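Local coordinates for protein beta subunit of photoactivated adenylyl cyclase (Beggiatoa sp. PS, PDB 5M2A) that senses blue light through a flavin-binding BLUF domain and, when photoactivated, makes cyclic AMP from ATP with its adenylyl cyclase domain, at residues Phe309-Ala314 / Glu325-Asn330; Ile155-Asp160 / Ile249-Gly254; Met4-Val9 / Thr82-Thr87; Ser165-Lys170 / Gln347-Asp352. One frame throughout, in Å; residues are numbered along the deposited sequence.

Contact 1. Residues Phe309-Ala314 / Glu325-Asn330; sequences FINLGA and EVYTVN
I310 and T328 exchange both of their backbone hydrogen bonds, and round this pair the strands 309-315 and 324-329 form an antiparallel beta hairpin at the border of the cyclase sheet. I310 N donates to T328 O (3.0 Å), and T328 N returns a bond to I310 O. Farther along, L312 N donates to V326 O (2.8 Å) and V326 N to G313 O. Between N311, which pairs with Y327, and A314, which pairs with E325, the register slips by one residue: a beta bulge, with G313 at positive phi.

Apolar contacts occupy both faces of the hairpin. T328 CG2 fits between I310 CB and L312 CD1, the latter 3.6 Å away, while T328 OG1 turns to the carbonyl of L293 in the neighbouring part of the sheet. On the face that carries N311 and Y327, F309 lies side by side with V329, CD1 to CG1 at 3.9 Å.

The polar contacts gather at the bulge. N311 OD1 accepts from G313 N (2.8 Å), an Asx turn that spans the bulge. The N311 side chain leaves with CG opposite the backbone N (chi1 -175°), which brings its amide to E325 and Y327. The amide stands nearly perpendicular to the Y327 ring and nearly coplanar with the E325 carboxylate, whose OE1 receives N311 ND2 at 2.8 Å, only 3° from the amide plane.

Contact 2. Residues Ile155-Asp160 / Ile249-Gly254; sequences IIFFSD and IGLSYG
I156 pairs with S252 and F158 with G250 in two antiparallel hydrogen-bonded pairs, four backbone bonds in all, and the segment axes run at 161°. The two bonds of F158 and G250 are the straighter: G250 N reaches F158 O at 2.8 Å with 165° at the hydrogen.

On the face shared by F157, I249 and L251, the F157 ring meets both residues of the other strand. Its CG lies opposite the backbone N (chi1 168°), which carries the ring obliquely across I249 and L251; there L251 CD2 approaches F157 CD2 at 3.5 Å, and I249 CG2 makes an off-centre CH-pi contact 4.2 Å from the ring centroid. Helix 215-235 packs against this same face. Cutting F157 back to an alanine is likely to leave I249 CG2 and L251 CD2 facing a gap beneath that helix. Next along, S159 CB rests on I249 CG1 at 3.5 Å, while its OG bonds to Y183.

Across the sheet, I156 CB meets S252 OG, whose hydrogen bond goes to the carbonyl of A275 in helix 274-285. These are two central strands of the class III nucleotidyl cyclase fold, and 155-160 ends at D160, one of the residues at the magnesium site.

Contact 3. Residues Met4-Val9 / Thr82-Thr87; sequences MMKRLV and TEYDIT
R7 and E83 meet twice, through their backbones and through their charged ends. E83 N donates to R7 O at 2.7 Å, almost straight at 173°, and R7 N returns a bond to E83 O. Their side chains run alongside each other, and R7 NE reaches E83 OE1 at 3.1 Å in a salt bridge; NH2 adds a weak bond to OE2. E83 OE1 lies close to the guanidinium plane of R7, while NE meets OE1 from above the carboxylate plane, the two planes standing 70° apart. A bend at chi3 (50°) turns the guanidinium back toward segment 82-87, where I86 CG2 sits 3.8 Å above one face and I86 CD1 approaches NH1.

These pairs belong to the antiparallel edge where strand 5-14, the first of the BLUF domain's ferredoxin-like sheet, runs beside strand 77-83. Past E83 the ladder changes character: I86 N donates to M5 O (3.0 Å), and M5 CB packs on I86 CG1 at 3.6 Å. On the other side of the sheet, K6 CE touches T82 CG2, which lies 3.4 Å above a face of the Y84 ring, and K6 NZ goes on to a salt bridge with D62 in helix 58-69.

Farther out, R7 NH1 is gripped by the carboxylate of E55 and the carbonyl of D88, and together with E83 these bonds probably fix the rotation of the guanidinium. A methionine in place of R7 would probably leave the carboxylates of E83 and E55 without their shared positive mate.

Contact 4. Residues Ser165-Lys170 / Gln347-Asp352; sequences STLTEK and QTLEND
K170 and E350 form the one salt bridge between the two segments: NZ donates to OE2 at 2.6 Å. The ammonium approaches from above the carboxylate plane, 65° out of it, and OE1 lies farther from NZ at 3.4 Å. E350 OE2 has a second, weak ion-pair partner in R346, at long range, so the carboxylate probably feels positive charge from both helices. The lysine gets there by bending at chi2 (-43°) and again at chi4, while the glutamate folds back at its own chi2.

Beneath the ion pair lies a small apolar patch. L349 lays CB and CD1 against K170 CB, each at 3.6 Å, and the same CD1 meets L167 CD2 at 3.8 Å, the two leucine side chains crossing at about a right angle. The contact thus sets the C-terminal end of helix 164-170, which follows a central strand of the cyclase fold, against the last turn of helix 338-349 and the tail beyond it.

Other polar groups find their partners nearby. E169 OE1 is held in a salt bridge by R346, a further tie between the helices, and T348 OG1 bonds to the carbonyl of L344 one turn earlier. K170 N is satisfied within its own helix by T166 O.

In the fold
From the N terminus, contact 3 closes first, joining the opening strand of the BLUF domain to strand 77-83 and enclosing a loop of 72 residues that lies wholly in the light-sensing domain. The other three belong to the cyclase half, on the opposite side of the chain's centre. Contact 2 ties strand 150-161 to 247-258, and contact 4 opens inside its loop and closes beyond it, so the two cross; helix 164-170 directly follows strand 150-161. Contact 1, a short hairpin on the same sheet as contact 2, nests inside the long loop of contact 4, whose helix 338-349 comes next in the chain. The centres of contacts 1 and 2 are about 14 Å apart.

Contact 1. Residues Phe309-Ala314 / Glu325-Asn330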
loop_
_atom_site.group_PDB
_atom_site.type_symbol
_atom_site.label_atom_id
_atom_site.label_comp_id
_atom_site.label_asym_id
_atom_site.label_seq_id
_atom_site.Cartn_x
_atom_site.Cartn_y
_atom_site.Cartn_z
ATOM N N PHE A 309 25.421 -23.686 8.309
ATOM C CA PHE A 309 24.349 -23.341 9.228
ATOM C C PHE A 309 24.844 -23.453 10.662
ATOM O O PHE A 309 25.597 -24.369 11.015
ATOM C CB PHE A 309 23.135 -24.244 9.014
ATOM C CG PHE A 309 22.403 -23.993 7.717
ATOM C CD1 PHE A 309 21.643 -22.856 7.542
ATOM C CD2 PHE A 309 22.454 -24.933 6.687
ATOM C CE1 PHE A 309 20.956 -22.637 6.344
ATOM C CE2 PHE A 309 21.771 -24.725 5.496
ATOM C CZ PHE A 309 21.022 -23.571 5.325
ATOM N N ILE A 310 24.423 -22.504 11.487
ATOM C CA ILE A 310 24.833 -22.413 12.880
ATOM C C ILE A 310 23.576 -22.413 13.733
ATOM O O ILE A 310 22.673 -21.596 13.515
ATOM C CB ILE A 310 25.678 -21.151 13.135
ATOM C CG1 ILE A 310 27.027 -21.271 12.416
ATOM C CG2 ILE A 310 25.869 -20.937 14.632
ATOM C CD1 ILE A 310 27.900 -20.043 12.517
ATOM N N ASN A 311 23.504 -23.342 14.682
ATOM C CA ASN A 311 22.339 -23.432 15.551
ATOM C C ASN A 311 22.499 -22.480 16.731
ATOM O O ASN A 311 23.430 -22.623 17.533
ATOM C CB ASN A 311 22.136 -24.864 16.038
ATOM C CG ASN A 311 20.867 -25.022 16.843
ATOM O OD1 ASN A 311 20.801 -24.622 18.007
ATOM N ND2 ASN A 311 19.843 -25.593 16.222
ATOM N N LEU A 312 21.578 -21.525 16.844
ATOM C CA LEU A 312 21.587 -20.532 17.907
ATOM C C LEU A 312 20.659 -20.902 19.059
ATOM O O LEU A 312 20.314 -20.037 19.871
ATOM C CB LEU A 312 21.220 -19.161 17.337
ATOM C CG LEU A 312 22.189 -18.693 16.251
ATOM C CD1 LEU A 312 21.752 -17.364 15.664
ATOM C CD2 LEU A 312 23.600 -18.595 16.827
ATOM N N GLY A 313 20.234 -22.164 19.131
ATOM C CA GLY A 313 19.466 -22.648 20.261
ATOM C C GLY A 313 17.994 -22.290 20.169
ATOM O O GLY A 313 17.533 -21.605 19.257
ATOM N N ALA A 314 17.240 -22.782 21.149
ATOM C CA ALA A 314 15.811 -22.517 21.209
ATOM C C ALA A 314 15.538 -21.174 21.875
ATOM O O ALA A 314 16.154 -20.828 22.888
ATOM C CB ALA A 314 15.088 -23.635 21.962
ATOM N N GLU A 325 13.625 -23.370 17.366
ATOM C CA GLU A 325 15.047 -23.392 17.057
ATOM C C GLU A 325 15.392 -22.223 16.147
ATOM O O GLU A 325 14.715 -21.985 15.143
ATOM C CB GLU A 325 15.427 -24.707 16.381
ATOM C CG GLU A 325 15.565 -25.866 17.340
ATOM C CD GLU A 325 16.608 -25.599 18.410
ATOM O OE1 GLU A 325 17.801 -25.466 18.065
ATOM O OE2 GLU A 325 16.233 -25.509 19.597
ATOM N N VAL A 326 16.445 -21.492 16.493
ATOM C CA VAL A 326 16.907 -20.364 15.690
ATOM C C VAL A 326 18.212 -20.751 15.017
ATOM O O VAL A 326 19.091 -21.350 15.647
ATOM C CB VAL A 326 17.091 -19.097 16.538
ATOM C CG1 VAL A 326 17.608 -17.957 15.660
ATOM C CG2 VAL A 326 15.778 -18.733 17.201
ATOM N N TYR A 327 18.333 -20.415 13.739
ATOM C CA TYR A 327 19.530 -20.682 12.966
ATOM C C TYR A 327 20.036 -19.398 12.331
ATOM O O TYR A 327 19.323 -18.403 12.225
ATOM C CB TYR A 327 19.273 -21.709 11.858
ATOM C CG TYR A 327 19.006 -23.097 12.356
ATOM C CD1 TYR A 327 17.715 -23.510 12.674
ATOM C CD2 TYR A 327 20.046 -23.996 12.519
ATOM C CE1 TYR A 327 17.475 -24.794 13.142
ATOM C CE2 TYR A 327 19.815 -25.272 12.983
ATOM C CZ TYR A 327 18.533 -25.664 13.289
ATOM O OH TYR A 327 18.320 -26.942 13.751
ATOM N N THR A 328 21.278 -19.467 11.874
ATOM C CA THR A 328 21.877 -18.432 11.060
ATOM C C THR A 328 22.867 -19.103 10.120
ATOM O O THR A 328 22.963 -20.334 10.070
ATOM C CB THR A 328 22.534 -17.360 11.937
ATOM O OG1 THR A 328 22.972 -16.277 11.109
ATOM C CG2 THR A 328 23.729 -17.933 12.682
ATOM N N VAL A 329 23.581 -18.292 9.345
ATOM C CA VAL A 329 24.694 -18.781 8.543
ATOM C C VAL A 329 25.963 -18.075 8.996
ATOM O O VAL A 329 25.926 -16.944 9.491
ATOM C CB VAL A 329 24.459 -18.597 7.022
ATOM C CG1 VAL A 329 23.250 -19.448 6.559
ATOM C CG2 VAL A 329 24.240 -17.127 6.661
ATOM N N ASN A 330 27.095 -18.775 8.855
ATOM C CA ASN A 330 28.376 -18.214 9.271
ATOM C C ASN A 330 28.636 -16.865 8.604
ATOM O O ASN A 330 29.187 -15.946 9.227
ATOM C CB ASN A 330 29.494 -19.204 8.944
ATOM C CG ASN A 330 30.852 -18.746 9.451
ATOM O OD1 ASN A 330 31.772 -18.507 8.667
ATOM N ND2 ASN A 330 30.982 -18.628 10.762
#

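Contact 2. Residues Ile155-Asp160 / Ile249-Gly254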
loop_
_atom_site.group_PDB
_atom_site.type_symbol
_atom_site.label_atom_id
_atom_site.label_comp_id
_atom_site.label_asym_id
_atom_site.label_seq_id
_atom_site.Cartn_x
_atom_site.Cartn_y
_atom_site.Cartn_z
ATOM N N ILE A 155 8.287 -17.953 2.712
ATOM C CA ILE A 155 9.325 -17.424 3.588
ATOM C C ILE A 155 8.987 -15.964 3.810
ATOM O O ILE A 155 8.819 -15.210 2.846
ATOM C CB ILE A 155 10.724 -17.580 2.971
ATOM C CG1 ILE A 155 11.063 -19.068 2.835
ATOM C CG2 ILE A 155 11.776 -16.833 3.826
ATOM C CD1 ILE A 155 12.379 -19.357 2.104
ATOM N N ILE A 156 8.865 -15.569 5.068
ATOM C CA ILE A 156 8.574 -14.187 5.416
ATOM C C ILE A 156 9.882 -13.525 5.814
ATOM O O ILE A 156 10.661 -14.086 6.590
ATOM C CB ILE A 156 7.530 -14.102 6.545
ATOM C CG1 ILE A 156 6.267 -14.866 6.143
ATOM C CG2 ILE A 156 7.177 -12.651 6.841
ATOM C CD1 ILE A 156 5.510 -14.223 4.973
ATOM N N PHE A 157 10.105 -12.325 5.291
ATOM C CA PHE A 157 11.321 -11.553 5.492
ATOM C C PHE A 157 10.950 -10.287 6.261
ATOM O O PHE A 157 9.993 -9.604 5.900
ATOM C CB PHE A 157 11.932 -11.251 4.104
ATOM C CG PHE A 157 13.045 -10.218 4.095
ATOM C CD1 PHE A 157 12.777 -8.866 4.280
ATOM C CD2 PHE A 157 14.347 -10.604 3.785
ATOM C CE1 PHE A 157 13.800 -7.916 4.237
ATOM C CE2 PHE A 157 15.383 -9.647 3.732
ATOM C CZ PHE A 157 15.108 -8.310 3.957
ATOM N N PHE A 158 11.693 -9.980 7.324
ATOM C CA PHE A 158 11.592 -8.688 8.002
ATOM C C PHE A 158 13.000 -8.164 8.202
ATOM O O PHE A 158 13.865 -8.898 8.684
ATOM C CB PHE A 158 10.908 -8.790 9.375
ATOM C CG PHE A 158 9.414 -8.774 9.328
ATOM C CD1 PHE A 158 8.728 -7.589 9.158
ATOM C CD2 PHE A 158 8.689 -9.938 9.490
ATOM C CE1 PHE A 158 7.345 -7.562 9.131
ATOM C CE2 PHE A 158 7.302 -9.919 9.465
ATOM C CZ PHE A 158 6.632 -8.731 9.285
ATOM N N SER A 159 13.236 -6.908 7.831
ATOM C CA SER A 159 14.508 -6.270 8.133
ATOM C C SER A 159 14.237 -4.866 8.642
ATOM O O SER A 159 13.308 -4.207 8.181
ATOM C CB SER A 159 15.428 -6.227 6.916
ATOM O OG SER A 159 14.901 -5.416 5.879
ATOM N N ASP A 160 15.036 -4.404 9.603
ATOM C CA ASP A 160 14.850 -3.041 10.088
ATOM C C ASP A 160 16.185 -2.483 10.556
ATOM O O ASP A 160 17.213 -3.165 10.531
ATOM C CB ASP A 160 13.774 -2.970 11.182
ATOM C CG ASP A 160 14.244 -3.461 12.526
ATOM O OD1 ASP A 160 15.320 -4.075 12.617
ATOM O OD2 ASP A 160 13.513 -3.220 13.509
ATOM N N ILE A 249 18.002 -8.843 10.360
ATOM C CA ILE A 249 17.047 -9.480 9.462
ATOM C C ILE A 249 16.558 -10.768 10.090
ATOM O O ILE A 249 17.358 -11.536 10.631
ATOM C CB ILE A 249 17.654 -9.745 8.070
ATOM C CG1 ILE A 249 18.149 -8.415 7.479
ATOM C CG2 ILE A 249 16.630 -10.399 7.145
ATOM C CD1 ILE A 249 18.940 -8.521 6.187
ATOM N N GLY A 250 15.252 -10.997 10.020
ATOM C CA GLY A 250 14.667 -12.270 10.434
ATOM C C GLY A 250 13.934 -12.915 9.274
ATOM O O GLY A 250 13.309 -12.225 8.465
ATOM N N LEU A 251 14.011 -14.243 9.200
ATOM C CA LEU A 251 13.280 -14.996 8.189
ATOM C C LEU A 251 12.520 -16.132 8.845
ATOM O O LEU A 251 13.038 -16.805 9.743
ATOM C CB LEU A 251 14.216 -15.582 7.140
ATOM C CG LEU A 251 15.261 -14.695 6.471
ATOM C CD1 LEU A 251 16.158 -15.567 5.619
ATOM C CD2 LEU A 251 14.598 -13.625 5.624
ATOM N N SER A 252 11.306 -16.383 8.363
ATOM C CA SER A 252 10.533 -17.509 8.855
ATOM C C SER A 252 9.926 -18.222 7.658
ATOM O O SER A 252 9.968 -17.725 6.532
ATOM C CB SER A 252 9.432 -17.074 9.818
ATOM O OG SER A 252 8.463 -16.320 9.114
ATOM N N TYR A 253 9.404 -19.415 7.907
ATOM C CA TYR A 253 8.773 -20.208 6.862
ATOM C C TYR A 253 7.507 -20.833 7.415
ATOM O O TYR A 253 7.523 -21.404 8.511
ATOM C CB TYR A 253 9.711 -21.305 6.359
ATOM C CG TYR A 253 9.064 -22.219 5.346
ATOM C CD1 TYR A 253 8.676 -21.734 4.101
ATOM C CD2 TYR A 253 8.843 -23.555 5.627
ATOM C CE1 TYR A 253 8.093 -22.567 3.163
ATOM C CE2 TYR A 253 8.259 -24.396 4.689
ATOM C CZ TYR A 253 7.882 -23.891 3.465
ATOM O OH TYR A 253 7.306 -24.722 2.528
ATOM N N GLY A 254 6.418 -20.749 6.667
ATOM C CA GLY A 254 5.219 -21.404 7.146
ATOM C C GLY A 254 4.050 -21.130 6.235
ATOM O O GLY A 254 4.181 -20.480 5.190
#

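Contact 3. Residues Met4-Val9 / Thr82-Thr87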
loop_
_atom_site.group_PDB
_atom_site.type_symbol
_atom_site.label_atom_id
_atom_site.label_comp_id
_atom_site.label_asym_id
_atom_site.label_seq_id
_atom_site.Cartn_x
_atom_site.Cartn_y
_atom_site.Cartn_z
ATOM N N MET A 4 -8.139 -19.934 -31.371
ATOM C CA MET A 4 -8.590 -19.008 -30.337
ATOM C C MET A 4 -7.717 -17.754 -30.301
ATOM O O MET A 4 -6.501 -17.832 -30.468
ATOM C CB MET A 4 -8.590 -19.689 -28.967
ATOM C CG MET A 4 -9.057 -18.792 -27.832
ATOM S SD MET A 4 -9.045 -19.597 -26.222
ATOM C CE MET A 4 -10.262 -20.886 -26.483
ATOM N N MET A 5 -8.341 -16.600 -30.077
ATOM C CA MET A 5 -7.652 -15.318 -30.078
ATOM C C MET A 5 -7.732 -14.639 -28.716
ATOM O O MET A 5 -8.656 -14.865 -27.930
ATOM C CB MET A 5 -8.234 -14.383 -31.142
ATOM C CG MET A 5 -8.020 -14.830 -32.573
ATOM S SD MET A 5 -8.593 -13.558 -33.714
ATOM C CE MET A 5 -10.346 -13.552 -33.346
ATOM N N LYS A 6 -6.750 -13.780 -28.453
ATOM C CA LYS A 6 -6.708 -12.993 -27.229
ATOM C C LYS A 6 -6.370 -11.548 -27.570
ATOM O O LYS A 6 -5.930 -11.233 -28.677
ATOM C CB LYS A 6 -5.679 -13.544 -26.236
ATOM C CG LYS A 6 -4.251 -13.374 -26.709
ATOM C CD LYS A 6 -3.266 -14.074 -25.800
ATOM C CE LYS A 6 -3.222 -13.437 -24.428
ATOM N NZ LYS A 6 -2.299 -14.177 -23.530
ATOM N N ARG A 7 -6.577 -10.669 -26.594
ATOM C CA ARG A 7 -6.258 -9.258 -26.748
ATOM C C ARG A 7 -5.645 -8.763 -25.451
ATOM O O ARG A 7 -6.207 -8.978 -24.372
ATOM C CB ARG A 7 -7.502 -8.444 -27.114
ATOM C CG ARG A 7 -7.279 -6.945 -27.211
ATOM C CD ARG A 7 -8.424 -6.275 -27.956
ATOM N NE ARG A 7 -9.726 -6.670 -27.431
ATOM C CZ ARG A 7 -10.630 -7.368 -28.110
ATOM N NH1 ARG A 7 -10.384 -7.745 -29.357
ATOM N NH2 ARG A 7 -11.787 -7.683 -27.543
ATOM N N LEU A 8 -4.491 -8.114 -25.554
ATOM C CA LEU A 8 -3.825 -7.550 -24.394
ATOM C C LEU A 8 -3.596 -6.058 -24.592
ATOM O O LEU A 8 -3.457 -5.563 -25.712
ATOM C CB LEU A 8 -2.499 -8.269 -24.099
ATOM C CG LEU A 8 -1.304 -8.256 -25.056
ATOM C CD1 LEU A 8 -0.492 -6.971 -24.934
ATOM C CD2 LEU A 8 -0.416 -9.463 -24.786
ATOM N N VAL A 9 -3.550 -5.340 -23.475
ATOM C CA VAL A 9 -3.299 -3.909 -23.485
ATOM C C VAL A 9 -2.242 -3.640 -22.435
ATOM O O VAL A 9 -2.303 -4.210 -21.341
ATOM C CB VAL A 9 -4.574 -3.097 -23.189
ATOM C CG1 VAL A 9 -4.299 -1.605 -23.322
ATOM C CG2 VAL A 9 -5.710 -3.519 -24.107
ATOM N N THR A 82 -5.941 -8.423 -20.119
ATOM C CA THR A 82 -5.865 -9.507 -21.087
ATOM C C THR A 82 -7.257 -10.094 -21.228
ATOM O O THR A 82 -7.851 -10.526 -20.236
ATOM C CB THR A 82 -4.860 -10.577 -20.657
ATOM O OG1 THR A 82 -3.569 -9.982 -20.499
ATOM C CG2 THR A 82 -4.763 -11.657 -21.706
ATOM N N GLU A 83 -7.778 -10.085 -22.451
ATOM C CA GLU A 83 -9.060 -10.692 -22.772
ATOM C C GLU A 83 -8.797 -12.002 -23.498
ATOM O O GLU A 83 -8.105 -12.020 -24.522
ATOM C CB GLU A 83 -9.912 -9.763 -23.635
ATOM C CG GLU A 83 -10.365 -8.496 -22.942
ATOM C CD GLU A 83 -11.023 -7.522 -23.905
ATOM O OE1 GLU A 83 -10.343 -6.572 -24.350
ATOM O OE2 GLU A 83 -12.217 -7.721 -24.231
ATOM N N TYR A 84 -9.334 -13.094 -22.967
ATOM C CA TYR A 84 -9.138 -14.410 -23.550
ATOM C C TYR A 84 -10.369 -14.832 -24.340
ATOM O O TYR A 84 -11.492 -14.407 -24.050
ATOM C CB TYR A 84 -8.831 -15.445 -22.467
ATOM C CG TYR A 84 -7.482 -15.253 -21.810
ATOM C CD1 TYR A 84 -6.331 -15.774 -22.384
ATOM C CD2 TYR A 84 -7.360 -14.550 -20.618
ATOM C CE1 TYR A 84 -5.096 -15.605 -21.792
ATOM C CE2 TYR A 84 -6.127 -14.376 -20.017
ATOM C CZ TYR A 84 -4.998 -14.907 -20.609
ATOM O OH TYR A 84 -3.765 -14.735 -20.019
ATOM N N ASP A 85 -10.138 -15.669 -25.351
ATOM C CA ASP A 85 -11.202 -16.246 -26.172
ATOM C C ASP A 85 -12.111 -15.156 -26.742
ATOM O O ASP A 85 -13.341 -15.234 -26.676
ATOM C CB ASP A 85 -12.005 -17.275 -25.371
ATOM C CG ASP A 85 -12.779 -18.238 -26.257
ATOM O OD1 ASP A 85 -13.026 -17.914 -27.437
ATOM O OD2 ASP A 85 -13.141 -19.328 -25.767
ATOM N N ILE A 86 -11.492 -14.122 -27.306
ATOM C CA ILE A 86 -12.246 -12.999 -27.851
ATOM C C ILE A 86 -12.982 -13.439 -29.108
ATOM O O ILE A 86 -12.489 -14.246 -29.904
ATOM C CB ILE A 86 -11.329 -11.793 -28.132
ATOM C CG1 ILE A 86 -10.287 -12.145 -29.197
ATOM C CG2 ILE A 86 -10.656 -11.322 -26.854
ATOM C CD1 ILE A 86 -9.721 -10.948 -29.926
ATOM N N THR A 87 -14.181 -12.893 -29.292
ATOM C CA THR A 87 -14.987 -13.239 -30.453
ATOM C C THR A 87 -14.626 -12.398 -31.671
ATOM O O THR A 87 -14.532 -12.929 -32.783
ATOM C CB THR A 87 -16.475 -13.080 -30.126
ATOM O OG1 THR A 87 -16.804 -13.873 -28.977
ATOM C CG2 THR A 87 -17.333 -13.527 -31.302
HETATM O O HOH W 1 -10.796 -16.701 -29.837
#

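Contact 4. Residues Ser165-Lys170 / Gln347-Asp352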
loop_
_atom_site.group_PDB
_atom_site.type_symbol
_atom_site.label_atom_id
_atom_site.label_comp_id
_atom_site.label_asym_id
_atom_site.label_seq_id
_atom_site.Cartn_x
_atom_site.Cartn_y
_atom_site.Cartn_z
ATOM N N SER A 165 15.653 3.985 17.154
ATOM C CA SER A 165 15.150 4.936 18.142
ATOM C C SER A 165 16.181 6.011 18.446
ATOM O O SER A 165 15.825 7.174 18.657
ATOM C CB SER A 165 14.743 4.216 19.429
ATOM O OG SER A 165 13.577 3.444 19.213
ATOM N N THR A 166 17.463 5.650 18.466
ATOM C CA THR A 166 18.492 6.654 18.721
ATOM C C THR A 166 18.627 7.604 17.537
ATOM O O THR A 166 18.783 8.819 17.716
ATOM C CB THR A 166 19.827 5.971 19.012
ATOM O OG1 THR A 166 19.657 5.015 20.072
ATOM C CG2 THR A 166 20.869 6.993 19.415
ATOM N N LEU A 167 18.577 7.061 16.320
ATOM C CA LEU A 167 18.662 7.897 15.128
ATOM C C LEU A 167 17.513 8.896 15.065
ATOM O O LEU A 167 17.725 10.078 14.767
ATOM C CB LEU A 167 18.676 7.015 13.880
ATOM C CG LEU A 167 19.868 6.058 13.827
ATOM C CD1 LEU A 167 19.680 5.036 12.724
ATOM C CD2 LEU A 167 21.177 6.815 13.634
ATOM N N THR A 168 16.286 8.443 15.348
ATOM C CA THR A 168 15.148 9.361 15.314
ATOM C C THR A 168 15.204 10.367 16.450
ATOM O O THR A 168 14.716 11.494 16.302
ATOM C CB THR A 168 13.824 8.595 15.371
ATOM O OG1 THR A 168 13.793 7.754 16.531
ATOM C CG2 THR A 168 13.654 7.761 14.129
ATOM N N GLU A 169 15.792 9.987 17.584
ATOM C CA GLU A 169 15.901 10.917 18.701
ATOM C C GLU A 169 16.923 12.016 18.441
ATOM O O GLU A 169 16.728 13.153 18.882
ATOM C CB GLU A 169 16.268 10.166 19.983
ATOM C CG GLU A 169 16.376 11.071 21.204
ATOM C CD GLU A 169 16.780 10.329 22.462
ATOM O OE1 GLU A 169 17.409 9.255 22.353
ATOM O OE2 GLU A 169 16.466 10.820 23.566
ATOM N N LYS A 170 18.010 11.707 17.737
ATOM C CA LYS A 170 19.112 12.647 17.590
ATOM C C LYS A 170 19.177 13.330 16.227
ATOM O O LYS A 170 19.845 14.363 16.109
ATOM C CB LYS A 170 20.444 11.931 17.853
ATOM C CG LYS A 170 20.578 11.346 19.260
ATOM C CD LYS A 170 20.073 12.322 20.306
ATOM C CE LYS A 170 20.551 11.961 21.703
ATOM N NZ LYS A 170 21.849 12.621 22.039
ATOM N N GLN A 347 26.928 8.094 20.742
ATOM C CA GLN A 347 28.040 9.004 20.995
ATOM C C GLN A 347 28.412 9.795 19.743
ATOM O O GLN A 347 28.795 10.967 19.834
ATOM C CB GLN A 347 29.242 8.227 21.533
ATOM C CG GLN A 347 29.057 7.757 22.967
ATOM C CD GLN A 347 30.281 7.050 23.520
ATOM O OE1 GLN A 347 30.939 6.281 22.820
ATOM N NE2 GLN A 347 30.592 7.310 24.783
ATOM N N THR A 348 28.317 9.173 18.565
ATOM C CA THR A 348 28.559 9.909 17.327
ATOM C C THR A 348 27.563 11.053 17.171
ATOM O O THR A 348 27.923 12.154 16.736
ATOM C CB THR A 348 28.483 8.965 16.124
ATOM O OG1 THR A 348 29.516 7.977 16.225
ATOM C CG2 THR A 348 28.654 9.732 14.821
ATOM N N LEU A 349 26.304 10.811 17.536
ATOM C CA LEU A 349 25.252 11.811 17.399
ATOM C C LEU A 349 25.186 12.778 18.572
ATOM O O LEU A 349 24.426 13.747 18.504
ATOM C CB LEU A 349 23.897 11.122 17.232
ATOM C CG LEU A 349 23.746 10.274 15.966
ATOM C CD1 LEU A 349 22.407 9.558 15.961
ATOM C CD2 LEU A 349 23.896 11.152 14.740
ATOM N N GLU A 350 25.946 12.534 19.640
ATOM C CA GLU A 350 26.033 13.484 20.741
ATOM C C GLU A 350 26.828 14.713 20.313
ATOM O O GLU A 350 27.954 14.597 19.820
ATOM C CB GLU A 350 26.695 12.840 21.962
ATOM C CG GLU A 350 25.843 11.836 22.715
ATOM C CD GLU A 350 24.643 12.466 23.392
ATOM O OE1 GLU A 350 24.672 13.689 23.656
ATOM O OE2 GLU A 350 23.663 11.739 23.662
ATOM N N ASN A 351 26.244 15.892 20.508
ATOM C CA ASN A 351 26.928 17.146 20.220
ATOM C C ASN A 351 27.551 17.785 21.454
ATOM O O ASN A 351 28.345 18.721 21.311
ATOM C CB ASN A 351 25.961 18.141 19.566
ATOM C CG ASN A 351 25.515 17.693 18.187
ATOM O OD1 ASN A 351 26.288 17.096 17.437
ATOM N ND2 ASN A 351 24.261 17.975 17.850
ATOM N N ASP A 352 27.224 17.300 22.645
ATOM C CA ASP A 352 27.738 17.879 23.880
ATOM C C ASP A 352 28.983 17.138 24.362
ATOM O O ASP A 352 29.877 17.736 24.963
ATOM C CB ASP A 352 26.654 17.863 24.961
ATOM C CG ASP A 352 25.400 18.607 24.538
ATOM O OD1 ASP A 352 25.523 19.602 23.795
ATOM O OD2 ASP A 352 24.292 18.196 24.941
#